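Local coordinates for TipC2 (Streptococcus intermedius B196, PDB 6DHX), which probably acts as an immunity protein, binding and neutralising an antibacterial toxin exported by the type VII secretion system, at residues I21-Y26 with Y110-R115; N40-V45 with I63-I68; V121-E126 with R141-K146. All coordinates share one frame; numbering follows the deposited sequence.

Contact 1 (I21-Y26 with Y110-R115); sequences IFDEIY and YTRQDR. With SO4 (sulfate ion), chain D.
Tyr-26 and Arg-112 meet through their torsions: the Tyr-26 ring is anti to the backbone N (chi1 179°), and Arg-112 bends at chi2 and chi3 to fold over it. Arg-112 CD sits over the ring face as a CH-pi contact, 3.7 Å from the Tyr-26 centroid. The guanidinium runs nearly parallel to the ring, 13° between planes, over its CD1-CE1 rim. The outer guanidinium edge grips a sulfate, probably from the crystallisation liquor. Arg-112 NH2 meets SO4 O4 almost straight at 2.8 Å, and Arg-112 NE meets SO4 O1 at 2.9 Å. Asn-88 also binds the sulfate.

Asp-23 turns to the end of strand 102-111 and the turn after it. Tyr-110 OH donates to Asp-23 OD1 at 2.6 Å from above the carboxylate plane. Arg-112 NH1 adds a weak, bent salt-bridge bond to that oxygen; water 1 donates too. Gln-27 takes a further bond from NH1. Asp-23 OD2 accepts from Lys-19 N. Its salt bridge to Arg-115 NH2 is modelled doubtfully short, at 2.4 Å. Phe-22 CB rests over the Tyr-110 face, 3.5 Å from the ring centroid.

The nearby arginines and other donors would probably favour the charged carboxylate, which ties helix 21-32 to both.

Contact 2 (N40-V45 with I63-I68); sequences NKLTDV and ILYKDI
Lys-66 holds the turn at Thr-43 and Asp-44 with both of its nitrogens. Lys-66 N donates to Asp-44 O at 3.0 Å, nearly straight at 171°. Lys-66 NZ donates to Thr-43 O at 2.8 Å and approaches in the carbonyl plane. The lysine chain is extended beyond CG, which lets it run alongside the turn as far as Thr-43 O. On the way Lys-66 CE passes 3.3 Å from Val-45 O. The turn is a type I beta turn from Leu-42 to Val-45, closed by Val-45 N to Leu-42 O.

Val-45 and Tyr-65 form an antiparallel non-hydrogen-bonded pair. Val-45 CA makes a CA-H...O contact with Leu-64 O. Val-45 CG1 points at the middle of the Tyr-65 ring, a CH-pi contact at 3.4 Å from the centroid. Val-45 CB and CG2 meet Ile-63 CG2, which is tightly packed at 3.5 Å from Val-45 CB. Leu-42 CD2 lies loosely near Tyr-65 OH, whose polar partner is Asp-169 of helix 151-173.

Two neighbouring carbonyls of the turn are therefore satisfied by one lysine. The ammonium is held by a neutral carbonyl here, and apolar packing lies beside this polar grip where strands 45-51 and 59-65 begin to pair.

Contact 3 (V121-E126 with R141-K146); sequences VKIALE and RAYLKK
Tyr-143 reaches from helix 137-146 to the strand and touches it along its whole length. Its CB is directed toward the strand and meets the end of Ile-123, with Tyr-143 CB 3.7 Å from Ile-123 CD1. Next comes the ring. Its CG and CD2 atoms are the ones nearest Ile-123 CG1 and CG2. Ile-123 CG2 stands over one face, 4.2 Å from the Tyr-143 centroid and 14° off the normal, offset toward the rim. This is a CH-pi contact. Farther out, Tyr-143 CE1 meets Leu-125 CD2 at 3.6 Å. At the tip, Tyr-143 OH lies 3.2 Å from Leu-125 CD1, a close approach to a methyl group. Both leucine methyls lie on the same side of the ring plane as Ile-123 CG2, near its outer end, and the leucine and tyrosine side chains cross at about a right angle.

The first torsion of Tyr-143 (chi1 -77°) sets CG anti to the carbonyl carbon, and from there the ring runs beside the strand from Ile-123 to Leu-125. Leu-144, the next residue on the helix, covers the other end of the contact. Its CD1 is 4.3 Å from Val-121 CG1, and its CD2 is 4.4 Å from Ile-123 CD1. Ile-123 therefore sits between the tyrosine and the leucine.

The segment axes of 121-126 and 141-146 cross at 76° and come within 8.9 Å. Val-140 of the same helix also touches Val-121 and Ile-123. Ile-134 of strand 130-134 touches both Leu-125 and Tyr-143, and Trp-195 touches Leu-144.

No hydrogen bond joins the two segments. Helix 137-146 is held on this side of the sheet by methyl groups and one aromatic face, so apolar burial and shape carry the contact between them.

All three contacts reach one mixed, largely antiparallel sheet. Contact 2 comes at its start, where strands 45-51 and 59-65 pair, and lies along the chain between the two segments of contact 1. Contact 1 joins helix 21-32 to the end of strand 102-111. Contact 3 follows both and sets helix 137-146 on strand 116-127, the next neighbour of strand 102-111. The centres of contacts 1 and 2 are about 21 Å apart; that of contact 3 is about 28 Å from contact 1 and about 27 Å from contact 2. None touches another. Contacts 1 and 3 lie on opposite sides of the chain's centre, so separate helices are fixed to distant parts of the sheet.

Contact 1 (I21-Y26 with Y110-R115)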
loop_
_atom_site.group_PDB
_atom_site.type_symbol
_atom_site.label_atom_id
_atom_site.label_comp_id
_atom_site.label_asym_id
_atom_site.label_seq_id
_atom_site.Cartn_x
_atom_site.Cartn_y
_atom_site.Cartn_z
ATOM N N ILE A 21 -11.987 6.519 -1.897
ATOM C CA ILE A 21 -11.320 5.809 -2.972
ATOM C C ILE A 21 -10.829 4.446 -2.522
ATOM O O ILE A 21 -10.739 3.520 -3.346
ATOM C CB ILE A 21 -10.157 6.660 -3.541
ATOM C CG1 ILE A 21 -9.646 6.050 -4.837
ATOM C CG2 ILE A 21 -9.011 6.826 -2.469
ATOM C CD1 ILE A 21 -8.796 7.052 -5.676
ATOM N N PHE A 22 -10.525 4.274 -1.234
ATOM C CA PHE A 22 -10.055 2.978 -0.752
ATOM C C PHE A 22 -11.208 1.979 -0.684
ATOM O O PHE A 22 -11.023 0.809 -1.019
ATOM C CB PHE A 22 -9.375 3.129 0.627
ATOM C CG PHE A 22 -8.265 4.168 0.578
ATOM C CD1 PHE A 22 -7.074 3.874 -0.104
ATOM C CD2 PHE A 22 -8.473 5.436 1.058
ATOM C CE1 PHE A 22 -6.079 4.849 -0.270
ATOM C CE2 PHE A 22 -7.472 6.440 0.898
ATOM C CZ PHE A 22 -6.280 6.126 0.233
ATOM N N ASP A 23 -12.390 2.420 -0.238
ATOM C CA ASP A 23 -13.584 1.568 -0.357
ATOM C C ASP A 23 -13.791 1.142 -1.807
ATOM O O ASP A 23 -14.230 0.024 -2.088
ATOM C CB ASP A 23 -14.864 2.303 0.060
ATOM C CG ASP A 23 -15.020 2.489 1.556
ATOM O OD1 ASP A 23 -14.452 1.745 2.386
ATOM O OD2 ASP A 23 -15.800 3.419 1.921
ATOM N N GLU A 24 -13.609 2.069 -2.738
ATOM C CA GLU A 24 -13.870 1.751 -4.131
ATOM C C GLU A 24 -12.931 0.644 -4.615
ATOM O O GLU A 24 -13.361 -0.349 -5.224
ATOM C CB GLU A 24 -13.720 3.058 -4.922
ATOM C CG GLU A 24 -14.159 3.050 -6.308
ATOM C CD GLU A 24 -13.914 4.431 -6.920
ATOM O OE1 GLU A 24 -12.740 4.680 -7.269
ATOM O OE2 GLU A 24 -14.883 5.229 -7.006
ATOM N N ILE A 25 -11.642 0.776 -4.314
ATOM C CA ILE A 25 -10.672 -0.267 -4.654
ATOM C C ILE A 25 -11.014 -1.588 -3.959
ATOM O O ILE A 25 -10.988 -2.656 -4.595
ATOM C CB ILE A 25 -9.240 0.172 -4.295
ATOM C CG1 ILE A 25 -8.815 1.399 -5.132
ATOM C CG2 ILE A 25 -8.256 -1.002 -4.533
ATOM C CD1 ILE A 25 -7.525 2.158 -4.537
ATOM N N TYR A 26 -11.314 -1.531 -2.660
ATOM C CA TYR A 26 -11.620 -2.747 -1.908
ATOM C C TYR A 26 -12.846 -3.441 -2.508
ATOM O O TYR A 26 -12.828 -4.655 -2.780
ATOM C CB TYR A 26 -11.862 -2.385 -0.429
ATOM C CG TYR A 26 -12.208 -3.571 0.440
ATOM C CD1 TYR A 26 -13.522 -4.062 0.487
ATOM C CD2 TYR A 26 -11.224 -4.198 1.243
ATOM C CE1 TYR A 26 -13.826 -5.167 1.282
ATOM C CE2 TYR A 26 -11.536 -5.309 2.035
ATOM C CZ TYR A 26 -12.827 -5.770 2.050
ATOM O OH TYR A 26 -13.195 -6.830 2.818
ATOM N N TYR A 110 -5.653 0.715 4.955
ATOM C CA TYR A 110 -7.005 1.233 5.066
ATOM C C TYR A 110 -7.890 0.156 5.685
ATOM O O TYR A 110 -8.101 -0.903 5.075
ATOM C CB TYR A 110 -7.533 1.646 3.701
ATOM C CG TYR A 110 -8.996 2.002 3.774
ATOM C CD1 TYR A 110 -9.383 3.253 4.275
ATOM C CD2 TYR A 110 -9.976 1.098 3.363
ATOM C CE1 TYR A 110 -10.708 3.592 4.342
ATOM C CE2 TYR A 110 -11.331 1.427 3.414
ATOM C CZ TYR A 110 -11.681 2.690 3.907
ATOM O OH TYR A 110 -12.997 3.107 4.002
ATOM N N THR A 111 -8.415 0.430 6.896
ATOM C CA THR A 111 -9.220 -0.527 7.633
ATOM C C THR A 111 -10.688 -0.221 7.341
ATOM O O THR A 111 -11.127 0.925 7.474
ATOM C CB THR A 111 -8.919 -0.495 9.138
ATOM O OG1 THR A 111 -8.644 0.858 9.605
ATOM C CG2 THR A 111 -7.646 -1.344 9.389
ATOM N N ARG A 112 -11.404 -1.234 6.863
ATOM C CA ARG A 112 -12.785 -1.057 6.409
ATOM C C ARG A 112 -13.715 -0.673 7.542
ATOM O O ARG A 112 -14.636 0.132 7.348
ATOM C CB ARG A 112 -13.291 -2.366 5.773
ATOM C CG ARG A 112 -12.678 -2.553 4.364
ATOM C CD ARG A 112 -13.541 -1.834 3.322
ATOM N NE ARG A 112 -14.844 -2.479 3.127
ATOM C CZ ARG A 112 -15.779 -2.018 2.302
ATOM N NH1 ARG A 112 -15.559 -0.867 1.642
ATOM N NH2 ARG A 112 -16.935 -2.739 2.134
ATOM N N GLN A 113 -13.538 -1.275 8.710
ATOM C CA GLN A 113 -14.567 -1.142 9.739
ATOM C C GLN A 113 -14.619 0.246 10.380
ATOM O O GLN A 113 -15.660 0.583 10.955
ATOM C CB GLN A 113 -14.433 -2.206 10.837
ATOM C CG GLN A 113 -14.605 -3.671 10.271
ATOM C CD GLN A 113 -15.827 -3.804 9.361
ATOM O OE1 GLN A 113 -16.927 -3.482 9.757
ATOM N NE2 GLN A 113 -15.611 -4.210 8.129
ATOM N N ASP A 114 -13.564 1.058 10.266
ATOM C CA ASP A 114 -13.559 2.398 10.836
ATOM C C ASP A 114 -13.187 3.422 9.772
ATOM O O ASP A 114 -12.887 4.590 10.111
ATOM C CB ASP A 114 -12.619 2.467 12.048
ATOM C CG ASP A 114 -11.183 2.092 11.694
ATOM O OD1 ASP A 114 -10.891 1.856 10.501
ATOM O OD2 ASP A 114 -10.349 2.045 12.628
ATOM N N ARG A 115 -13.219 3.014 8.490
ATOM C CA ARG A 115 -12.904 3.872 7.347
ATOM C C ARG A 115 -11.683 4.739 7.624
ATOM O O ARG A 115 -11.723 5.966 7.533
ATOM C CB ARG A 115 -14.126 4.736 6.971
ATOM C CG ARG A 115 -15.281 3.848 6.400
ATOM C CD ARG A 115 -16.432 4.662 5.739
ATOM N NE ARG A 115 -17.728 3.883 5.649
ATOM C CZ ARG A 115 -18.019 2.954 4.723
ATOM N NH1 ARG A 115 -19.201 2.350 4.744
ATOM N NH2 ARG A 115 -17.147 2.603 3.772
HETATM S S SO4 D . -17.152 -5.088 4.832
HETATM O O1 SO4 D . -15.866 -4.438 5.003
HETATM O O2 SO4 D . -18.212 -4.296 5.405
HETATM O O3 SO4 D . -17.068 -6.403 5.445
HETATM O O4 SO4 D . -17.439 -5.153 3.445
HETATM O O HOH W 1 -15.659 0.330 4.746
#

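Contact 2 (N40-V45 with I63-I68)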
loop_
_atom_site.group_PDB
_atom_site.type_symbol
_atom_site.label_atom_id
_atom_site.label_comp_id
_atom_site.label_asym_id
_atom_site.label_seq_id
_atom_site.Cartn_x
_atom_site.Cartn_y
_atom_site.Cartn_z
ATOM N N ASN A 40 -6.376 -7.085 -13.584
ATOM C CA ASN A 40 -5.948 -7.617 -14.874
ATOM C C ASN A 40 -5.914 -6.519 -15.923
ATOM O O ASN A 40 -5.185 -6.661 -16.904
ATOM C CB ASN A 40 -6.884 -8.744 -15.376
ATOM C CG ASN A 40 -6.807 -10.005 -14.485
ATOM O OD1 ASN A 40 -5.828 -10.206 -13.800
ATOM N ND2 ASN A 40 -7.846 -10.823 -14.503
ATOM N N LYS A 41 -6.682 -5.446 -15.723
ATOM C CA LYS A 41 -6.760 -4.332 -16.679
ATOM C C LYS A 41 -5.547 -3.411 -16.598
ATOM O O LYS A 41 -5.359 -2.608 -17.510
ATOM C CB LYS A 41 -8.039 -3.508 -16.447
ATOM C CG LYS A 41 -9.351 -4.273 -16.814
ATOM C CD LYS A 41 -10.590 -3.391 -16.556
ATOM C CE LYS A 41 -11.886 -4.120 -16.952
ATOM N NZ LYS A 41 -13.077 -3.241 -16.868
ATOM N N LEU A 42 -4.719 -3.522 -15.544
ATOM C CA LEU A 42 -3.614 -2.576 -15.296
ATOM C C LEU A 42 -2.330 -3.252 -15.755
ATOM O O LEU A 42 -1.819 -4.163 -15.087
ATOM C CB LEU A 42 -3.530 -2.188 -13.815
ATOM C CG LEU A 42 -2.438 -1.171 -13.442
ATOM C CD1 LEU A 42 -2.697 0.156 -14.187
ATOM C CD2 LEU A 42 -2.513 -0.965 -11.894
ATOM N N THR A 43 -1.763 -2.762 -16.854
ATOM C CA THR A 43 -0.652 -3.476 -17.463
ATOM C C THR A 43 0.622 -3.392 -16.620
ATOM O O THR A 43 1.454 -4.289 -16.706
ATOM C CB THR A 43 -0.442 -2.913 -18.891
ATOM O OG1 THR A 43 -1.547 -3.338 -19.674
ATOM C CG2 THR A 43 0.818 -3.505 -19.527
ATOM N N ASP A 44 0.792 -2.349 -15.788
ATOM C CA ASP A 44 2.014 -2.223 -14.994
ATOM C C ASP A 44 2.088 -3.184 -13.815
ATOM O O ASP A 44 3.108 -3.143 -13.124
ATOM C CB ASP A 44 2.174 -0.796 -14.427
ATOM C CG ASP A 44 2.634 0.199 -15.487
ATOM O OD1 ASP A 44 3.120 -0.247 -16.552
ATOM O OD2 ASP A 44 2.552 1.422 -15.249
ATOM N N VAL A 45 1.063 -3.995 -13.534
ATOM C CA VAL A 45 1.164 -4.837 -12.340
ATOM C C VAL A 45 0.961 -6.297 -12.706
ATOM O O VAL A 45 0.395 -6.635 -13.758
ATOM C CB VAL A 45 0.148 -4.393 -11.255
ATOM C CG1 VAL A 45 0.338 -2.890 -10.934
ATOM C CG2 VAL A 45 -1.330 -4.702 -11.724
ATOM N N ILE A 63 -1.337 -7.528 -5.436
ATOM C CA ILE A 63 -0.935 -6.821 -6.647
ATOM C C ILE A 63 0.524 -6.431 -6.469
ATOM O O ILE A 63 0.896 -5.894 -5.414
ATOM C CB ILE A 63 -1.799 -5.561 -6.864
ATOM C CG1 ILE A 63 -3.316 -5.884 -6.766
ATOM C CG2 ILE A 63 -1.405 -4.850 -8.157
ATOM C CD1 ILE A 63 -3.811 -7.028 -7.736
ATOM N N LEU A 64 1.342 -6.697 -7.472
ATOM C CA LEU A 64 2.773 -6.398 -7.386
ATOM C C LEU A 64 3.169 -5.614 -8.628
ATOM O O LEU A 64 2.946 -6.088 -9.760
ATOM C CB LEU A 64 3.606 -7.718 -7.334
ATOM C CG LEU A 64 5.111 -7.536 -7.175
ATOM C CD1 LEU A 64 5.355 -6.935 -5.740
ATOM C CD2 LEU A 64 5.899 -8.846 -7.303
ATOM N N TYR A 65 3.774 -4.439 -8.439
ATOM C CA TYR A 65 4.219 -3.690 -9.612
ATOM C C TYR A 65 5.384 -4.400 -10.288
ATOM O O TYR A 65 6.319 -4.863 -9.629
ATOM C CB TYR A 65 4.625 -2.251 -9.234
ATOM C CG TYR A 65 3.418 -1.360 -9.269
ATOM C CD1 TYR A 65 2.450 -1.438 -8.261
ATOM C CD2 TYR A 65 3.198 -0.493 -10.336
ATOM C CE1 TYR A 65 1.267 -0.655 -8.300
ATOM C CE2 TYR A 65 2.032 0.287 -10.408
ATOM C CZ TYR A 65 1.081 0.200 -9.387
ATOM O OH TYR A 65 -0.054 0.965 -9.432
ATOM N N LYS A 66 5.312 -4.473 -11.623
ATOM C CA LYS A 66 6.365 -5.074 -12.432
ATOM C C LYS A 66 7.627 -4.219 -12.397
ATOM O O LYS A 66 7.578 -3.001 -12.250
ATOM C CB LYS A 66 5.903 -5.226 -13.899
ATOM C CG LYS A 66 4.680 -6.142 -14.112
ATOM C CD LYS A 66 4.136 -6.063 -15.556
ATOM C CE LYS A 66 2.948 -7.023 -15.791
ATOM N NZ LYS A 66 2.364 -6.863 -17.211
ATOM N N ASP A 67 8.770 -4.877 -12.567
ATOM C CA ASP A 67 10.047 -4.164 -12.560
ATOM C C ASP A 67 10.084 -3.035 -13.594
ATOM O O ASP A 67 10.597 -1.948 -13.298
ATOM C CB ASP A 67 11.183 -5.153 -12.787
ATOM C CG ASP A 67 11.269 -6.187 -11.695
ATOM O OD1 ASP A 67 10.855 -5.886 -10.545
ATOM O OD2 ASP A 67 11.756 -7.303 -11.984
ATOM N N ILE A 68 9.519 -3.260 -14.796
ATOM C CA ILE A 68 9.421 -2.201 -15.817
ATOM C C ILE A 68 8.730 -0.956 -15.272
ATOM O O ILE A 68 8.981 0.167 -15.739
ATOM C CB ILE A 68 8.694 -2.718 -17.088
ATOM C CG1 ILE A 68 8.301 -1.572 -18.025
ATOM C CG2 ILE A 68 7.416 -3.441 -16.773
ATOM C CD1 ILE A 68 9.389 -1.094 -18.940
#

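Contact 3 (V121-E126 with R141-K146)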
loop_
_atom_site.group_PDB
_atom_site.type_symbol
_atom_site.label_atom_id
_atom_site.label_comp_id
_atom_site.label_asym_id
_atom_site.label_seq_id
_atom_site.Cartn_x
_atom_site.Cartn_y
_atom_site.Cartn_z
ATOM N N VAL A 121 5.719 3.893 8.964
ATOM C CA VAL A 121 7.061 3.744 8.394
ATOM C C VAL A 121 7.790 2.616 9.105
ATOM O O VAL A 121 7.817 2.570 10.351
ATOM C CB VAL A 121 7.908 5.021 8.548
ATOM C CG1 VAL A 121 9.087 4.899 7.680
ATOM C CG2 VAL A 121 7.157 6.224 8.199
ATOM N N LYS A 122 8.434 1.758 8.328
ATOM C CA LYS A 122 9.235 0.655 8.832
ATOM C C LYS A 122 10.583 0.661 8.118
ATOM O O LYS A 122 10.788 1.361 7.112
ATOM C CB LYS A 122 8.513 -0.689 8.594
ATOM C CG LYS A 122 7.131 -0.822 9.262
ATOM C CD LYS A 122 6.502 -2.172 8.865
ATOM C CE LYS A 122 5.025 -2.319 9.297
ATOM N NZ LYS A 122 4.548 -1.119 9.998
ATOM N N ILE A 123 11.506 -0.148 8.628
ATOM C CA ILE A 123 12.835 -0.290 8.068
ATOM C C ILE A 123 13.066 -1.759 7.741
ATOM O O ILE A 123 12.605 -2.645 8.466
ATOM C CB ILE A 123 13.909 0.231 9.062
ATOM C CG1 ILE A 123 13.761 1.753 9.243
ATOM C CG2 ILE A 123 15.270 -0.154 8.619
ATOM C CD1 ILE A 123 14.198 2.576 7.989
ATOM N N ALA A 124 13.758 -2.021 6.637
ATOM C CA ALA A 124 14.280 -3.350 6.331
ATOM C C ALA A 124 15.800 -3.292 6.269
ATOM O O ALA A 124 16.363 -2.431 5.583
ATOM C CB ALA A 124 13.719 -3.872 4.992
ATOM N N LEU A 125 16.459 -4.198 7.000
ATOM C CA LEU A 125 17.908 -4.366 6.952
ATOM C C LEU A 125 18.236 -5.591 6.124
ATOM O O LEU A 125 17.722 -6.678 6.397
ATOM C CB LEU A 125 18.495 -4.539 8.349
ATOM C CG LEU A 125 18.252 -3.413 9.332
ATOM C CD1 LEU A 125 19.060 -3.687 10.614
ATOM C CD2 LEU A 125 18.648 -2.095 8.696
ATOM N N GLU A 126 19.086 -5.423 5.120
ATOM C CA GLU A 126 19.433 -6.535 4.248
ATOM C C GLU A 126 20.713 -7.169 4.758
ATOM O O GLU A 126 21.768 -6.528 4.758
ATOM C CB GLU A 126 19.619 -6.072 2.813
ATOM C CG GLU A 126 18.428 -5.364 2.251
ATOM C CD GLU A 126 18.789 -4.650 0.963
ATOM O OE1 GLU A 126 19.981 -4.694 0.588
ATOM O OE2 GLU A 126 17.887 -4.062 0.333
ATOM N N ARG A 141 13.046 5.917 13.495
ATOM C CA ARG A 141 13.476 7.307 13.393
ATOM C C ARG A 141 15.000 7.446 13.420
ATOM O O ARG A 141 15.541 8.335 12.756
ATOM C CB ARG A 141 12.837 8.157 14.492
ATOM C CG ARG A 141 11.315 8.267 14.310
ATOM C CD ARG A 141 10.678 9.126 15.410
ATOM N NE ARG A 141 10.966 10.551 15.241
ATOM C CZ ARG A 141 10.471 11.519 16.023
ATOM N NH1 ARG A 141 9.653 11.229 17.032
ATOM N NH2 ARG A 141 10.762 12.788 15.756
ATOM N N ALA A 142 15.718 6.576 14.139
ATOM C CA ALA A 142 17.181 6.650 14.106
ATOM C C ALA A 142 17.727 6.383 12.699
ATOM O O ALA A 142 18.672 7.056 12.254
ATOM C CB ALA A 142 17.805 5.680 15.119
ATOM N N TYR A 143 17.173 5.384 12.004
ATOM C CA TYR A 143 17.604 5.132 10.636
ATOM C C TYR A 143 17.262 6.310 9.747
ATOM O O TYR A 143 18.062 6.691 8.878
ATOM C CB TYR A 143 16.962 3.856 10.078
ATOM C CG TYR A 143 17.601 2.605 10.581
ATOM C CD1 TYR A 143 18.782 2.123 10.007
ATOM C CD2 TYR A 143 17.047 1.917 11.663
ATOM C CE1 TYR A 143 19.395 0.981 10.507
ATOM C CE2 TYR A 143 17.646 0.790 12.171
ATOM C CZ TYR A 143 18.806 0.317 11.587
ATOM O OH TYR A 143 19.371 -0.826 12.098
ATOM N N LEU A 144 16.047 6.859 9.895
ATOM C CA LEU A 144 15.662 7.971 9.024
ATOM C C LEU A 144 16.596 9.151 9.238
ATOM O O LEU A 144 17.081 9.758 8.269
ATOM C CB LEU A 144 14.210 8.383 9.277
ATOM C CG LEU A 144 13.193 7.284 8.993
ATOM C CD1 LEU A 144 11.808 7.809 9.321
ATOM C CD2 LEU A 144 13.231 6.851 7.503
ATOM N N LYS A 145 16.867 9.478 10.510
ATOM C CA LYS A 145 17.798 10.572 10.823
ATOM C C LYS A 145 19.187 10.310 10.255
ATOM O O LYS A 145 19.827 11.221 9.713
ATOM C CB LYS A 145 17.859 10.791 12.332
ATOM C CG LYS A 145 18.814 11.936 12.761
ATOM C CD LYS A 145 18.922 11.953 14.300
ATOM C CE LYS A 145 19.938 12.974 14.803
ATOM N NZ LYS A 145 20.336 12.635 16.202
ATOM N N LYS A 146 19.675 9.078 10.362
ATOM C CA LYS A 146 21.006 8.780 9.834
ATOM C C LYS A 146 21.089 9.072 8.342
ATOM O O LYS A 146 22.043 9.697 7.872
ATOM C CB LYS A 146 21.370 7.331 10.120
ATOM C CG LYS A 146 22.647 6.888 9.516
ATOM C CD LYS A 146 23.021 5.513 10.035
ATOM C CE LYS A 146 24.438 5.170 9.574
ATOM N NZ LYS A 146 24.601 3.694 9.542
#